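Local coordinates for phosphatidylethanolamine-binding protein, putative (Plasmodium falciparum, PDB 2R77), which probably binds phosphatidylethanolamine and may regulate protein kinases, at residues Pro93-Pro101 against Lys140-Ser148. Numbering follows the deposited sequence.
Sequences PDYPSRLRP and KGTGLHRIS
NE and NH2 of Arg-146 pair with the two carboxylate oxygens of Asp-94, nearly in one plane (6° apart). NH2 of Arg-146 donates to OD1 of Asp-94 at 2.8 Å and its NE to OD2 at 2.9 Å, both almost straight and both on syn lone pairs. The anti lone pair of OD2 takes the backbone N of Arg-146 at 2.8 Å, so three bonds fix the rotation of the carboxylate. Arg-98 lays its guanidinium flat on that of Arg-146, centres 3.8 Å apart. A bend at chi2 (65°) folds the Arg-98 chain over the backbone of Leu-144, where NH2 of Arg-98 meets Leu-144 O at 2.8 Å, in the guanidinium plane. CB of Asp-94 lies over one face of the His-145 ring, a CH-pi contact; ND1 of this ring is hydrogen-bonded to OD2 of Asp-92. Further along, Arg-98 N donates to Thr-142 O (2.9 Å), and Leu-99 packs on Gly-143. Here the family's DPDxP and GxHR motifs meet, probably lining an anion-binding pocket as in relatives. The contact ties the corner ending strand 84-95 and the following cis-Pro-96 turn to the loop entering antiparallel strand 148-155; helix 30-33 touches Asp-94 and Arg-146, and Gln-203, just beyond strand 196-201, hydrogen-bonds Arg-98 NH2.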
loop_
_atom_site.group_PDB
_atom_site.type_symbol
_atom_site.label_atom_id
_atom_site.label_comp_id
_atom_site.label_asym_id
_atom_site.label_seq_id
_atom_site.Cartn_x
_atom_site.Cartn_y
_atom_site.Cartn_z
ATOM N N PRO A 93 -7.471 -3.216 -2.305
ATOM C CA PRO A 93 -8.628 -2.354 -2.633
ATOM C C PRO A 93 -9.790 -3.174 -3.226
ATOM O O PRO A 93 -10.800 -2.585 -3.671
ATOM C CB PRO A 93 -8.052 -1.416 -3.695
ATOM C CG PRO A 93 -7.138 -2.325 -4.451
ATOM C CD PRO A 93 -6.494 -3.243 -3.407
ATOM N N ASP A 94 -9.644 -4.506 -3.218
ATOM C CA ASP A 94 -10.608 -5.406 -3.879
ATOM C C ASP A 94 -11.252 -6.366 -2.892
ATOM O O ASP A 94 -11.401 -7.580 -3.137
ATOM C CB ASP A 94 -9.939 -6.111 -5.061
ATOM C CG ASP A 94 -9.615 -5.149 -6.192
ATOM O OD1 ASP A 94 -10.533 -4.384 -6.601
ATOM O OD2 ASP A 94 -8.468 -5.158 -6.697
ATOM N N TYR A 95 -11.671 -5.790 -1.769
ATOM C CA TYR A 95 -12.232 -6.597 -0.685
ATOM C C TYR A 95 -13.740 -6.344 -0.572
ATOM O O TYR A 95 -14.157 -5.205 -0.382
ATOM C CB TYR A 95 -11.543 -6.257 0.629
ATOM C CG TYR A 95 -12.193 -6.937 1.791
ATOM C CD1 TYR A 95 -11.991 -8.294 2.020
ATOM C CD2 TYR A 95 -13.032 -6.233 2.643
ATOM C CE1 TYR A 95 -12.603 -8.951 3.105
ATOM C CE2 TYR A 95 -13.669 -6.867 3.712
ATOM C CZ TYR A 95 -13.436 -8.240 3.940
ATOM O OH TYR A 95 -14.046 -8.904 5.006
ATOM N N PRO A 96 -14.561 -7.416 -0.616
ATOM C CA PRO A 96 -14.209 -8.837 -0.671
ATOM C C PRO A 96 -13.787 -9.388 -2.039
ATOM O O PRO A 96 -13.116 -10.446 -2.102
ATOM C CB PRO A 96 -15.508 -9.533 -0.248
ATOM C CG PRO A 96 -16.586 -8.640 -0.702
ATOM C CD PRO A 96 -16.023 -7.216 -0.574
ATOM N N SER A 97 -14.166 -8.702 -3.120
ATOM C CA SER A 97 -13.880 -9.232 -4.454
ATOM C C SER A 97 -13.512 -8.170 -5.466
ATOM O O SER A 97 -14.089 -7.093 -5.453
ATOM C CB SER A 97 -15.107 -10.000 -4.972
ATOM O OG SER A 97 -14.904 -10.566 -6.263
ATOM N N ARG A 98 -12.579 -8.515 -6.360
ATOM C CA ARG A 98 -12.273 -7.716 -7.565
ATOM C C ARG A 98 -13.503 -7.618 -8.513
ATOM O O ARG A 98 -13.672 -6.639 -9.259
ATOM C CB ARG A 98 -11.101 -8.372 -8.291
ATOM C CG ARG A 98 -10.743 -7.784 -9.684
ATOM C CD ARG A 98 -10.243 -6.339 -9.548
ATOM N NE ARG A 98 -9.912 -5.744 -10.859
ATOM C CZ ARG A 98 -8.777 -5.965 -11.535
ATOM N NH1 ARG A 98 -8.615 -5.355 -12.709
ATOM N NH2 ARG A 98 -7.788 -6.766 -11.067
ATOM N N LEU A 99 -14.353 -8.633 -8.435
ATOM C CA LEU A 99 -15.352 -8.914 -9.453
ATOM C C LEU A 99 -16.719 -8.312 -9.179
ATOM O O LEU A 99 -17.591 -8.356 -10.055
ATOM C CB LEU A 99 -15.490 -10.423 -9.587
ATOM C CG LEU A 99 -14.216 -11.223 -9.856
ATOM C CD1 LEU A 99 -14.580 -12.663 -10.123
ATOM C CD2 LEU A 99 -13.485 -10.637 -11.044
ATOM N N ARG A 100 -16.884 -7.736 -7.983
ATOM C CA ARG A 100 -18.145 -7.153 -7.519
ATOM C C ARG A 100 -17.941 -5.660 -7.184
ATOM O O ARG A 100 -16.889 -5.268 -6.649
ATOM C CB ARG A 100 -18.667 -7.887 -6.268
ATOM C CG ARG A 100 -18.944 -9.384 -6.453
ATOM C CD ARG A 100 -20.203 -9.620 -7.276
ATOM N NE ARG A 100 -20.606 -11.039 -7.300
ATOM C CZ ARG A 100 -21.658 -11.485 -7.986
ATOM N NH1 ARG A 100 -22.397 -10.615 -8.674
ATOM N NH2 ARG A 100 -21.980 -12.787 -7.984
ATOM N N PRO A 101 -18.942 -4.827 -7.492
ATOM C CA PRO A 101 -18.794 -3.366 -7.375
ATOM C C PRO A 101 -18.753 -2.832 -5.939
ATOM O O PRO A 101 -18.327 -1.683 -5.741
ATOM C CB PRO A 101 -20.013 -2.830 -8.133
ATOM C CG PRO A 101 -21.030 -3.918 -8.011
ATOM C CD PRO A 101 -20.263 -5.206 -8.029
ATOM N N LYS A 140 -10.490 -17.471 -2.344
ATOM C CA LYS A 140 -10.486 -18.061 -3.681
ATOM C C LYS A 140 -11.747 -17.700 -4.506
ATOM O O LYS A 140 -12.860 -17.611 -3.987
ATOM C CB LYS A 140 -10.293 -19.586 -3.614
ATOM C CG LYS A 140 -8.859 -20.028 -3.160
ATOM C CD LYS A 140 -8.630 -21.559 -3.207
ATOM C CE LYS A 140 -9.502 -22.349 -2.199
ATOM N NZ LYS A 140 -9.413 -21.970 -0.738
ATOM N N GLY A 141 -11.538 -17.441 -5.787
ATOM C CA GLY A 141 -12.648 -17.161 -6.723
ATOM C C GLY A 141 -13.219 -15.760 -6.585
ATOM O O GLY A 141 -14.413 -15.535 -6.835
ATOM N N THR A 142 -12.369 -14.804 -6.176
ATOM C CA THR A 142 -12.780 -13.399 -6.057
ATOM C C THR A 142 -11.904 -12.475 -6.932
ATOM O O THR A 142 -11.682 -11.291 -6.594
ATOM C CB THR A 142 -12.821 -12.915 -4.558
ATOM O OG1 THR A 142 -11.495 -12.961 -4.002
ATOM C CG2 THR A 142 -13.807 -13.799 -3.707
ATOM N N GLY A 143 -11.427 -13.028 -8.052
ATOM C CA GLY A 143 -10.667 -12.288 -9.047
ATOM C C GLY A 143 -9.256 -11.926 -8.593
ATOM O O GLY A 143 -8.790 -12.364 -7.534
ATOM N N LEU A 144 -8.584 -11.128 -9.424
ATOM C CA LEU A 144 -7.222 -10.666 -9.168
ATOM C C LEU A 144 -7.252 -9.385 -8.312
ATOM O O LEU A 144 -7.626 -8.291 -8.781
ATOM C CB LEU A 144 -6.526 -10.381 -10.500
ATOM C CG LEU A 144 -6.136 -11.637 -11.284
ATOM C CD1 LEU A 144 -5.872 -11.281 -12.747
ATOM C CD2 LEU A 144 -4.933 -12.422 -10.691
ATOM N N HIS A 145 -6.949 -9.533 -7.023
ATOM C CA HIS A 145 -6.894 -8.366 -6.148
ATOM C C HIS A 145 -5.650 -7.516 -6.459
ATOM O O HIS A 145 -4.551 -8.052 -6.578
ATOM C CB HIS A 145 -6.896 -8.797 -4.684
ATOM C CG HIS A 145 -8.151 -9.486 -4.245
ATOM N ND1 HIS A 145 -8.723 -9.274 -3.004
ATOM C CD2 HIS A 145 -8.901 -10.448 -4.849
ATOM C CE1 HIS A 145 -9.814 -10.029 -2.894
ATOM N NE2 HIS A 145 -9.940 -10.742 -4.003
ATOM N N ARG A 146 -5.838 -6.196 -6.534
ATOM C CA ARG A 146 -4.761 -5.280 -6.911
ATOM C C ARG A 146 -4.035 -4.833 -5.640
ATOM O O ARG A 146 -4.168 -3.677 -5.203
ATOM C CB ARG A 146 -5.333 -4.094 -7.698
ATOM C CG ARG A 146 -5.863 -4.543 -9.079
ATOM C CD ARG A 146 -6.782 -3.514 -9.693
ATOM N NE ARG A 146 -8.106 -3.498 -9.070
ATOM C CZ ARG A 146 -9.136 -2.777 -9.507
ATOM N NH1 ARG A 146 -9.011 -1.993 -10.591
ATOM N NH2 ARG A 146 -10.297 -2.830 -8.862
ATOM N N ILE A 147 -3.290 -5.771 -5.068
ATOM C CA ILE A 147 -2.569 -5.533 -3.806
ATOM C C ILE A 147 -1.609 -4.351 -4.013
ATOM O O ILE A 147 -0.743 -4.380 -4.886
ATOM C CB ILE A 147 -1.815 -6.824 -3.324
ATOM C CG1 ILE A 147 -2.825 -7.959 -3.034
ATOM C CG2 ILE A 147 -0.997 -6.540 -2.063
ATOM C CD1 ILE A 147 -3.962 -7.563 -2.090
ATOM N N SER A 148 -1.794 -3.323 -3.184
ATOM C CA SER A 148 -1.238 -1.993 -3.415
ATOM C C SER A 148 -0.277 -1.525 -2.331
ATOM O O SER A 148 -0.535 -1.738 -1.149
ATOM C CB SER A 148 -2.401 -1.009 -3.535
ATOM O OG SER A 148 -3.069 -1.202 -4.777
#